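Long-range contacts in 2-oxoglutarate-dependent dioxygenase DAO (Oryza sativa subsp. indica, PDB 6KUN), which probably oxidises the auxin indole-3-acetic acid irreversibly to inactive 2-oxoindole-3-acetic acid, as an iron- and 2-oxoglutarate-dependent dioxygenase: residues C33-G38 and V202-L207; P84-F89 and R154-N159; Y158-D163 and V234-A239. All blocks are in the same frame, centred on the assembly; numbering follows the deposited sequence.

From the N terminus, strand 33-37 opens contact 1, which stays open for a long way. Residues 84-89 then open contact 2, and the chain returns at 154-159 to close it with two strands side by side in the larger sheet. Contact 2 thus lies wholly within the span of contact 1. Contact 3 starts where contact 2 ends, and the two share Tyr158 and Asn159. Contact 1 closes next, at 202-207, before contact 3 closes at 234-239, so these two cross. Contact 1 ties an N-terminal strand to the stretch that follows strand 201-203 of the four-stranded sheet. Contact 3 packs the loop after strand 151-158 on the chain leaving strand 232-235. Contacts 2 and 3 both reach 2-oxoglutarate through Tyr158.

Contact 1: C33-G38 and V202-L207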
loop_
_atom_site.group_PDB
_atom_site.type_symbol
_atom_site.label_atom_id
_atom_site.label_comp_id
_atom_site.label_asym_id
_atom_site.label_seq_id
_atom_site.Cartn_x
_atom_site.Cartn_y
_atom_site.Cartn_z
ATOM N N CYS B 33 -10.625 14.801 15.505
ATOM C CA CYS B 33 -10.070 13.913 14.498
ATOM C C CYS B 33 -8.600 14.253 14.322
ATOM O O CYS B 33 -8.229 15.427 14.332
ATOM C CB CYS B 33 -10.753 14.051 13.126
ATOM S SG CYS B 33 -10.164 12.883 11.793
ATOM N N PHE B 34 -7.765 13.235 14.216
ATOM C CA PHE B 34 -6.346 13.424 13.984
ATOM C C PHE B 34 -5.748 12.140 13.433
ATOM O O PHE B 34 -6.318 11.050 13.580
ATOM C CB PHE B 34 -5.613 13.874 15.255
ATOM C CG PHE B 34 -5.707 12.925 16.432
ATOM C CD1 PHE B 34 -6.803 12.940 17.278
ATOM C CD2 PHE B 34 -4.656 12.066 16.743
ATOM C CE1 PHE B 34 -6.889 12.109 18.374
ATOM C CE2 PHE B 34 -4.757 11.203 17.878
ATOM C CZ PHE B 34 -5.866 11.240 18.671
ATOM N N ARG B 35 -4.591 12.288 12.790
ATOM C CA ARG B 35 -3.802 11.142 12.331
ATOM C C ARG B 35 -2.763 10.769 13.384
ATOM O O ARG B 35 -2.264 11.634 14.101
ATOM C CB ARG B 35 -3.093 11.446 11.018
ATOM C CG ARG B 35 -3.970 11.947 9.904
ATOM C CD ARG B 35 -3.284 11.777 8.538
ATOM N NE ARG B 35 -3.927 10.724 7.740
ATOM C CZ ARG B 35 -4.740 10.942 6.705
ATOM N NH1 ARG B 35 -5.018 12.180 6.297
ATOM N NH2 ARG B 35 -5.270 9.913 6.058
ATOM N N VAL B 36 -2.428 9.466 13.478
ATOM C CA VAL B 36 -1.336 9.032 14.359
ATOM C C VAL B 36 -0.249 8.351 13.546
ATOM O O VAL B 36 -0.526 7.415 12.776
ATOM C CB VAL B 36 -1.765 8.098 15.506
ATOM C CG1 VAL B 36 -2.524 8.862 16.563
ATOM C CG2 VAL B 36 -2.556 6.927 15.007
ATOM N N SER B 37 0.985 8.828 13.726
ATOM C CA SER B 37 2.190 8.112 13.330
ATOM C C SER B 37 2.877 7.659 14.604
ATOM O O SER B 37 2.423 7.939 15.725
ATOM C CB SER B 37 3.116 9.024 12.541
ATOM O OG SER B 37 3.495 10.105 13.398
ATOM N N GLY B 38 4.021 6.990 14.428
ATOM C CA GLY B 38 4.803 6.549 15.570
ATOM C C GLY B 38 4.077 5.559 16.434
ATOM O O GLY B 38 4.345 5.472 17.640
ATOM N N VAL B 202 -14.512 18.060 5.044
ATOM C CA VAL B 202 -13.185 18.051 4.437
ATOM C C VAL B 202 -12.697 16.611 4.354
ATOM O O VAL B 202 -12.904 15.825 5.295
ATOM C CB VAL B 202 -12.192 18.905 5.235
ATOM C CG1 VAL B 202 -12.692 20.336 5.304
ATOM C CG2 VAL B 202 -12.001 18.314 6.612
ATOM N N PRO B 203 -12.049 16.218 3.260
ATOM C CA PRO B 203 -11.647 14.818 3.134
ATOM C C PRO B 203 -10.508 14.492 4.081
ATOM O O PRO B 203 -9.670 15.327 4.416
ATOM C CB PRO B 203 -11.226 14.692 1.667
ATOM C CG PRO B 203 -11.913 15.852 0.980
ATOM C CD PRO B 203 -11.919 16.953 1.992
ATOM N N VAL B 204 -10.525 13.251 4.561
ATOM C CA VAL B 204 -9.369 12.727 5.272
ATOM C C VAL B 204 -8.736 11.768 4.269
ATOM O O VAL B 204 -9.083 10.570 4.224
ATOM C CB VAL B 204 -9.775 12.057 6.601
ATOM C CG1 VAL B 204 -8.532 11.683 7.372
ATOM C CG2 VAL B 204 -10.641 13.023 7.396
ATOM N N ASP B 205 -7.897 12.303 3.404
ATOM C CA ASP B 205 -7.283 11.498 2.365
ATOM C C ASP B 205 -6.374 10.456 3.003
ATOM O O ASP B 205 -5.645 10.764 3.952
ATOM C CB ASP B 205 -6.498 12.389 1.402
ATOM C CG ASP B 205 -7.408 13.228 0.528
ATOM O OD1 ASP B 205 -8.383 12.658 -0.008
ATOM O OD2 ASP B 205 -7.172 14.447 0.392
ATOM N N PRO B 206 -6.405 9.215 2.521
ATOM C CA PRO B 206 -5.570 8.179 3.143
ATOM C C PRO B 206 -4.092 8.534 3.057
ATOM O O PRO B 206 -3.631 9.158 2.092
ATOM C CB PRO B 206 -5.902 6.912 2.336
ATOM C CG PRO B 206 -6.448 7.405 1.036
ATOM C CD PRO B 206 -7.114 8.725 1.320
ATOM N N LEU B 207 -3.353 8.150 4.096
ATOM C CA LEU B 207 -1.898 8.336 4.145
ATOM C C LEU B 207 -1.265 7.037 4.623
ATOM O O LEU B 207 -1.413 6.693 5.816
ATOM C CB LEU B 207 -1.538 9.490 5.069
ATOM C CG LEU B 207 -0.080 9.922 5.231
ATOM C CD1 LEU B 207 0.820 8.814 5.764
ATOM C CD2 LEU B 207 0.457 10.469 3.908
#
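Val204 meets both Cys33 and Arg35. Its CG2 branch lies 4.4 Å from Cys33 SG, a loose apolar contact. Its CG1 branch is anti to the backbone N (chi1 -173°) and covers one face of the Arg35 guanidinium, 3.7 Å from Arg35 NH1. The valine and arginine side chains run past one another, pointing opposite ways. Asp205 contributes its backbone, while its carboxylate leads away. The carbonyl oxygen sits at the edge of the guanidinium, near its plane. Asp205 O is only 2.3 Å from Arg35 NH2, too short for an ordinary hydrogen bond. Asp205 and Pro206 are poorly ordered, so this length is doubtful. A second bond, from Arg35 NH1 to Asp205 O at 2.8 Å, is weak, with 117° at the hydrogen. Pro206 meets Arg35 NH2 with its CA, while its CB points away. Leu207 lays CB over the other face of the guanidinium, 3.8 Å from Arg35 NE, and the rest of its side chain leads off. The flat group is therefore held between a valine methyl and a leucine CB. Arg35 NE also has a weak bond to Ser210 OG, which is hydrogen-bonded to Leu207 O. Strand 33-37 runs between strands 6-8 and 211-215 of the larger sheet, with helix 18-30 against Phe34. Cys33 and Val204 both touch Val193 of strand 191-194, so the contact bridges the two sheets of the jelly roll.

Contact 2: P84-F89 and R154-N159; sequences PLYEAF and RMNRYN. With AKG (2-oxoglutaric acid), chain G; IAC (1H-indol-3-ylacetic acid), chain H.
Tyr86 has CG trans to its backbone N (chi1 174°), which lays its ring alongside that of Tyr158. The ring planes are 38° apart, so the pair is oblique, and Tyr86 CD1 lies over a face of the Tyr158 ring, 3.4 Å from Tyr158 CE2. On the other side of the sheet Glu87 places CG between the backbone N and the carbonyl carbon (chi1 73°) and runs beside Arg157. The strands are antiparallel. Glu87 with Arg157 and Phe89 with Met155 are hydrogen-bonded pairs; Tyr86 with Tyr158 and Ala88 with Asn156 are non-hydrogen-bonded. Just beyond the strands, Asn159 N bonds Leu85 O, 2.7 Å away.

Three donors grip Glu87 OE1. Arg157 NE and NH2 form a salt bridge, NH2 at 2.9 Å from OE1. The oxygen lies in the guanidinium plane, yet the nitrogens come from above the carboxylate plane. Asn159 ND2 meets OE1 on its anti side at 2.8 Å. Glu87 OE2 turns to Tyr76 OH and Lys64 NZ.

Tyr86 OH donates to Asn156 OD1 at 2.7 Å, from above the carbonyl plane. Asn156 ND2, also bonded to Ser244 OG, lies 2.8 Å from O4 of 2-oxoglutarate. Tyr158 OH bonds O4 at a very short 2.5 Å, and Arg242 also binds this ligand. Arg154 NH2 stands 3.2 Å from O3 of indole-3-acetic acid. Tyr86 is thus a second-shell residue that probably fixes the Asn156 amide, leaving its nitrogen turned to the carboxylate of 2-oxoglutarate.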
loop_
_atom_site.group_PDB
_atom_site.type_symbol
_atom_site.label_atom_id
_atom_site.label_comp_id
_atom_site.label_asym_id
_atom_site.label_seq_id
_atom_site.Cartn_x
_atom_site.Cartn_y
_atom_site.Cartn_z
ATOM N N PRO B 84 -26.580 -2.130 1.873
ATOM C CA PRO B 84 -26.720 -2.588 0.487
ATOM C C PRO B 84 -25.377 -2.952 -0.141
ATOM O O PRO B 84 -25.204 -4.074 -0.616
ATOM C CB PRO B 84 -27.327 -1.374 -0.219
ATOM C CG PRO B 84 -26.860 -0.203 0.575
ATOM C CD PRO B 84 -26.756 -0.673 2.000
ATOM N N LEU B 85 -24.443 -2.007 -0.140
ATOM C CA LEU B 85 -23.160 -2.229 -0.693
ATOM C C LEU B 85 -22.120 -2.576 0.410
ATOM O O LEU B 85 -20.970 -2.768 0.131
ATOM C CB LEU B 85 -22.724 -1.024 -1.490
ATOM C CG LEU B 85 -23.445 -0.489 -2.733
ATOM C CD1 LEU B 85 -22.610 0.582 -3.388
ATOM C CD2 LEU B 85 -23.825 -1.552 -3.727
ATOM N N TYR B 86 -22.570 -2.653 1.652
ATOM C CA TYR B 86 -21.717 -2.793 2.825
ATOM C C TYR B 86 -21.772 -4.212 3.364
ATOM O O TYR B 86 -22.853 -4.791 3.479
ATOM C CB TYR B 86 -22.147 -1.796 3.901
ATOM C CG TYR B 86 -21.431 -1.930 5.229
ATOM C CD1 TYR B 86 -20.079 -1.627 5.345
ATOM C CD2 TYR B 86 -22.102 -2.341 6.365
ATOM C CE1 TYR B 86 -19.422 -1.738 6.547
ATOM C CE2 TYR B 86 -21.445 -2.452 7.587
ATOM C CZ TYR B 86 -20.101 -2.147 7.663
ATOM O OH TYR B 86 -19.412 -2.240 8.845
ATOM N N GLU B 87 -20.601 -4.779 3.646
ATOM C CA GLU B 87 -20.484 -6.049 4.352
ATOM C C GLU B 87 -19.309 -5.933 5.314
ATOM O O GLU B 87 -18.442 -5.071 5.160
ATOM C CB GLU B 87 -20.331 -7.235 3.394
ATOM C CG GLU B 87 -18.989 -7.354 2.707
ATOM C CD GLU B 87 -19.006 -8.392 1.581
ATOM O OE1 GLU B 87 -18.857 -7.984 0.405
ATOM O OE2 GLU B 87 -19.174 -9.616 1.858
ATOM N N ALA B 88 -19.297 -6.791 6.319
ATOM C CA ALA B 88 -18.311 -6.603 7.361
ATOM C C ALA B 88 -18.168 -7.851 8.207
ATOM O O ALA B 88 -18.999 -8.762 8.165
ATOM C CB ALA B 88 -18.680 -5.414 8.257
ATOM N N PHE B 89 -17.066 -7.870 8.962
ATOM C CA PHE B 89 -16.802 -8.824 10.031
ATOM C C PHE B 89 -16.586 -8.006 11.283
ATOM O O PHE B 89 -15.737 -7.096 11.278
ATOM C CB PHE B 89 -15.531 -9.663 9.773
ATOM C CG PHE B 89 -15.625 -10.604 8.614
ATOM C CD1 PHE B 89 -15.415 -10.164 7.316
ATOM C CD2 PHE B 89 -15.829 -11.966 8.839
ATOM C CE1 PHE B 89 -15.447 -11.055 6.242
ATOM C CE2 PHE B 89 -15.869 -12.866 7.782
ATOM C CZ PHE B 89 -15.676 -12.424 6.489
ATOM N N ARG B 154 -13.783 -4.030 13.810
ATOM C CA ARG B 154 -14.572 -4.228 12.589
ATOM C C ARG B 154 -13.676 -4.213 11.351
ATOM O O ARG B 154 -12.743 -3.409 11.233
ATOM C CB ARG B 154 -15.634 -3.166 12.457
ATOM C CG ARG B 154 -16.950 -3.597 11.922
ATOM C CD ARG B 154 -17.864 -2.369 11.743
ATOM N NE ARG B 154 -18.680 -2.055 12.918
ATOM C CZ ARG B 154 -19.340 -0.909 13.084
ATOM N NH1 ARG B 154 -19.264 0.044 12.161
ATOM N NH2 ARG B 154 -20.061 -0.706 14.177
ATOM N N MET B 155 -13.944 -5.144 10.453
ATOM C CA MET B 155 -13.357 -5.190 9.117
ATOM C C MET B 155 -14.501 -4.925 8.160
ATOM O O MET B 155 -15.559 -5.571 8.274
ATOM C CB MET B 155 -12.679 -6.534 8.853
ATOM C CG MET B 155 -11.451 -6.766 9.728
ATOM S SD MET B 155 -10.802 -8.476 9.670
ATOM C CE MET B 155 -12.164 -9.446 10.371
ATOM N N ASN B 156 -14.317 -3.944 7.276
ATOM C CA ASN B 156 -15.422 -3.464 6.450
ATOM C C ASN B 156 -15.070 -3.557 4.960
ATOM O O ASN B 156 -13.927 -3.324 4.556
ATOM C CB ASN B 156 -15.799 -1.983 6.728
ATOM C CG ASN B 156 -15.899 -1.643 8.216
ATOM O OD1 ASN B 156 -16.764 -2.137 8.925
ATOM N ND2 ASN B 156 -15.016 -0.758 8.679
ATOM N N ARG B 157 -16.087 -3.795 4.138
ATOM C CA ARG B 157 -15.952 -3.662 2.692
ATOM C C ARG B 157 -17.186 -2.981 2.126
ATOM O O ARG B 157 -18.315 -3.402 2.392
ATOM C CB ARG B 157 -15.758 -5.017 2.024
ATOM C CG ARG B 157 -15.430 -4.936 0.574
ATOM C CD ARG B 157 -14.979 -6.273 0.041
ATOM N NE ARG B 157 -16.082 -7.114 -0.384
ATOM C CZ ARG B 157 -15.982 -8.047 -1.338
ATOM N NH1 ARG B 157 -14.829 -8.234 -1.953
ATOM N NH2 ARG B 157 -17.031 -8.776 -1.670
ATOM N N TYR B 158 -16.964 -1.920 1.358
ATOM C CA TYR B 158 -18.030 -1.221 0.626
ATOM C C TYR B 158 -17.860 -1.579 -0.845
ATOM O O TYR B 158 -16.822 -1.293 -1.448
ATOM C CB TYR B 158 -17.987 0.298 0.868
ATOM C CG TYR B 158 -18.005 0.672 2.348
ATOM C CD1 TYR B 158 -16.864 0.528 3.129
ATOM C CD2 TYR B 158 -19.155 1.146 2.964
ATOM C CE1 TYR B 158 -16.865 0.841 4.471
ATOM C CE2 TYR B 158 -19.171 1.459 4.309
ATOM C CZ TYR B 158 -18.017 1.309 5.056
ATOM O OH TYR B 158 -18.009 1.626 6.398
ATOM N N ASN B 159 -18.850 -2.252 -1.408
ATOM C CA ASN B 159 -18.743 -2.797 -2.760
ATOM C C ASN B 159 -19.209 -1.771 -3.781
ATOM O O ASN B 159 -20.300 -1.836 -4.345
ATOM C CB ASN B 159 -19.529 -4.092 -2.853
ATOM C CG ASN B 159 -18.896 -5.180 -2.040
ATOM O OD1 ASN B 159 -17.730 -5.508 -2.258
ATOM N ND2 ASN B 159 -19.633 -5.708 -1.069
HETATM C C1 AKG G . -16.802 4.862 10.965
HETATM O O1 AKG G . -15.566 4.779 11.131
HETATM O O2 AKG G . -17.608 4.728 11.911
HETATM C C2 AKG G . -17.321 5.124 9.625
HETATM O O5 AKG G . -18.002 6.114 9.414
HETATM C C3 AKG G . -17.010 4.162 8.503
HETATM C C4 AKG G . -15.554 3.723 8.600
HETATM C C5 AKG G . -15.236 2.782 7.463
HETATM O O3 AKG G . -14.428 3.158 6.585
HETATM O O4 AKG G . -15.791 1.662 7.442
HETATM C C IAC H . -25.198 3.450 17.243
HETATM C C1 IAC H . -25.219 2.178 16.778
HETATM C C2 IAC H . -25.992 1.839 15.639
HETATM C C3 IAC H . -26.722 2.809 14.997
HETATM C C4 IAC H . -26.688 4.110 15.467
HETATM C C5 IAC H . -25.952 4.408 16.586
HETATM C C7 IAC H . -24.430 1.441 17.576
HETATM C C8 IAC H . -23.902 2.253 18.563
HETATM C C17 IAC H . -24.053 -0.038 17.594
HETATM C C18 IAC H . -22.939 -0.375 16.619
HETATM N N IAC H . -24.385 3.505 18.351
HETATM O O2 IAC H . -22.982 -1.489 16.028
HETATM O O3 IAC H . -21.985 0.428 16.428
#

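Contact 3: Y158-D163 and V234-A239; sequences YNYTQD and VQCVAA. With AKG (2-oxoglutaric acid), chain G.
Gln235 O is linked to Tyr160 through a water. The water donates to Gln235 O at 2.7 Å, a sound bond. It also accepts a weak one from Tyr160 OH, 3.4 Å away. The ring of Tyr160 carries most of the contact. Cys236 SG sits over the centre of one face, 3.5 Å from the ring centroid and 15° off the normal. This is a sulfur-aromatic contact. Cys236 CB lies over the same face, 3.8 Å from the Tyr160 centroid, and adds a CH-pi contact. The Cys236 sulfur points away from its own backbone N (chi1 173°), which carries it along the ring towards Tyr160 CG. Over the opposite face, near the rim, stands the carbonyl oxygen of Tyr158. At the far end, Tyr160 OH packs against Val234 CG1 at 3.6 Å, the two side chains crossing at about a right angle.

In the jelly-roll fold, 158-163 starts on the last residue of strand 151-158 and runs into the loop beyond it, where Asn159 is the centre of an inverse gamma turn. Residues 234-239 leave strand 232-235, which begins with His232, a predicted iron ligand. Tyr160 also touches Arg242, which binds 2-oxoglutarate. With a leucine in place of Tyr160, the Cys236 sulfur would probably lose its aromatic face and the water its hydroxyl partner.

Beyond the ring, Tyr160 CB lies 3.5 Å from Ala238 O. The backbones come close at Thr161, whose O is 3.7 Å from Ala239 CA. Gln162, bent at chi2 (-79°), rests its amide on Ala239, with Gln162 CD 3.7 Å from Ala239 CB. Ala239 also touches Val165, and Cys236 touches Ser164, both in the loop that leads on to strand 168-173.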
loop_
_atom_site.group_PDB
_atom_site.type_symbol
_atom_site.label_atom_id
_atom_site.label_comp_id
_atom_site.label_asym_id
_atom_site.label_seq_id
_atom_site.Cartn_x
_atom_site.Cartn_y
_atom_site.Cartn_z
ATOM N N TYR B 158 -16.964 -1.920 1.358
ATOM C CA TYR B 158 -18.030 -1.221 0.626
ATOM C C TYR B 158 -17.860 -1.579 -0.845
ATOM O O TYR B 158 -16.822 -1.293 -1.448
ATOM C CB TYR B 158 -17.987 0.298 0.868
ATOM C CG TYR B 158 -18.005 0.672 2.348
ATOM C CD1 TYR B 158 -16.864 0.528 3.129
ATOM C CD2 TYR B 158 -19.155 1.146 2.964
ATOM C CE1 TYR B 158 -16.865 0.841 4.471
ATOM C CE2 TYR B 158 -19.171 1.459 4.309
ATOM C CZ TYR B 158 -18.017 1.309 5.056
ATOM O OH TYR B 158 -18.009 1.626 6.398
ATOM N N ASN B 159 -18.850 -2.252 -1.408
ATOM C CA ASN B 159 -18.743 -2.797 -2.760
ATOM C C ASN B 159 -19.209 -1.771 -3.781
ATOM O O ASN B 159 -20.300 -1.836 -4.345
ATOM C CB ASN B 159 -19.529 -4.092 -2.853
ATOM C CG ASN B 159 -18.896 -5.180 -2.040
ATOM O OD1 ASN B 159 -17.730 -5.508 -2.258
ATOM N ND2 ASN B 159 -19.633 -5.708 -1.069
ATOM N N TYR B 160 -18.327 -0.816 -4.026
ATOM C CA TYR B 160 -18.563 0.227 -5.000
ATOM C C TYR B 160 -18.518 -0.315 -6.418
ATOM O O TYR B 160 -17.864 -1.324 -6.702
ATOM C CB TYR B 160 -17.508 1.316 -4.848
ATOM C CG TYR B 160 -17.537 2.074 -3.538
ATOM C CD1 TYR B 160 -18.716 2.212 -2.811
ATOM C CD2 TYR B 160 -16.383 2.675 -3.049
ATOM C CE1 TYR B 160 -18.748 2.924 -1.647
ATOM C CE2 TYR B 160 -16.401 3.394 -1.876
ATOM C CZ TYR B 160 -17.585 3.512 -1.181
ATOM O OH TYR B 160 -17.598 4.227 -0.027
ATOM N N THR B 161 -19.219 0.382 -7.311
ATOM C CA THR B 161 -19.240 0.093 -8.733
ATOM C C THR B 161 -19.237 1.422 -9.476
ATOM O O THR B 161 -19.244 2.514 -8.867
ATOM C CB THR B 161 -20.482 -0.707 -9.097
ATOM O OG1 THR B 161 -21.596 0.188 -9.001
ATOM C CG2 THR B 161 -20.682 -1.910 -8.132
ATOM N N GLN B 162 -19.252 1.350 -10.806
ATOM C CA GLN B 162 -19.300 2.596 -11.580
ATOM C C GLN B 162 -20.526 3.427 -11.200
ATOM O O GLN B 162 -20.467 4.663 -11.183
ATOM C CB GLN B 162 -19.292 2.293 -13.080
ATOM C CG GLN B 162 -18.014 1.609 -13.597
ATOM C CD GLN B 162 -16.838 2.566 -13.802
ATOM O OE1 GLN B 162 -16.961 3.785 -13.620
ATOM N NE2 GLN B 162 -15.685 2.012 -14.179
ATOM N N ASP B 163 -21.635 2.765 -10.857
ATOM C CA ASP B 163 -22.864 3.472 -10.517
ATOM C C ASP B 163 -22.830 4.121 -9.133
ATOM O O ASP B 163 -23.693 4.959 -8.841
ATOM C CB ASP B 163 -24.034 2.492 -10.597
ATOM C CG ASP B 163 -24.225 1.931 -11.993
ATOM O OD1 ASP B 163 -23.697 2.548 -12.953
ATOM O OD2 ASP B 163 -24.892 0.880 -12.130
ATOM N N VAL B 234 -18.645 9.057 4.575
ATOM C CA VAL B 234 -17.754 8.497 3.560
ATOM C C VAL B 234 -18.413 8.641 2.196
ATOM O O VAL B 234 -19.415 7.966 1.919
ATOM C CB VAL B 234 -17.429 7.024 3.842
ATOM C CG1 VAL B 234 -16.619 6.458 2.675
ATOM C CG2 VAL B 234 -16.656 6.897 5.127
ATOM N N GLN B 235 -17.859 9.513 1.349
ATOM C CA GLN B 235 -18.291 9.588 -0.037
ATOM C C GLN B 235 -17.652 8.477 -0.859
ATOM O O GLN B 235 -16.478 8.149 -0.668
ATOM C CB GLN B 235 -17.889 10.918 -0.673
ATOM C CG GLN B 235 -18.775 12.082 -0.357
ATOM C CD GLN B 235 -18.333 13.320 -1.114
ATOM O OE1 GLN B 235 -17.551 13.232 -2.063
ATOM N NE2 GLN B 235 -18.823 14.481 -0.693
ATOM N N CYS B 236 -18.412 7.934 -1.798
ATOM C CA CYS B 236 -17.850 7.024 -2.789
ATOM C C CYS B 236 -17.089 7.851 -3.820
ATOM O O CYS B 236 -17.667 8.703 -4.510
ATOM C CB CYS B 236 -18.919 6.183 -3.480
ATOM S SG CYS B 236 -18.164 5.200 -4.870
ATOM N N VAL B 237 -15.790 7.623 -3.900
ATOM C CA VAL B 237 -14.933 8.433 -4.737
ATOM C C VAL B 237 -14.331 7.637 -5.873
ATOM O O VAL B 237 -13.639 8.221 -6.720
ATOM C CB VAL B 237 -13.831 9.120 -3.906
ATOM C CG1 VAL B 237 -14.459 9.922 -2.749
ATOM C CG2 VAL B 237 -12.840 8.100 -3.377
ATOM N N ALA B 238 -14.596 6.336 -5.944
ATOM C CA ALA B 238 -14.029 5.514 -7.004
ATOM C C ALA B 238 -14.902 4.296 -7.207
ATOM O O ALA B 238 -15.699 3.923 -6.336
ATOM C CB ALA B 238 -12.596 5.083 -6.679
ATOM N N ALA B 239 -14.736 3.661 -8.370
ATOM C CA ALA B 239 -15.552 2.518 -8.750
ATOM C C ALA B 239 -14.945 1.187 -8.324
ATOM O O ALA B 239 -15.170 0.171 -8.989
ATOM C CB ALA B 239 -15.786 2.523 -10.269
HETATM C C1 AKG G . -16.802 4.862 10.965
HETATM O O1 AKG G . -15.566 4.779 11.131
HETATM O O2 AKG G . -17.608 4.728 11.911
HETATM C C2 AKG G . -17.321 5.124 9.625
HETATM O O5 AKG G . -18.002 6.114 9.414
HETATM C C3 AKG G . -17.010 4.162 8.503
HETATM C C4 AKG G . -15.554 3.723 8.600
HETATM C C5 AKG G . -15.236 2.782 7.463
HETATM O O3 AKG G . -14.428 3.158 6.585
HETATM O O4 AKG G . -15.791 1.662 7.442
HETATM O O HOH W 1 -14.811 5.984 -0.848
#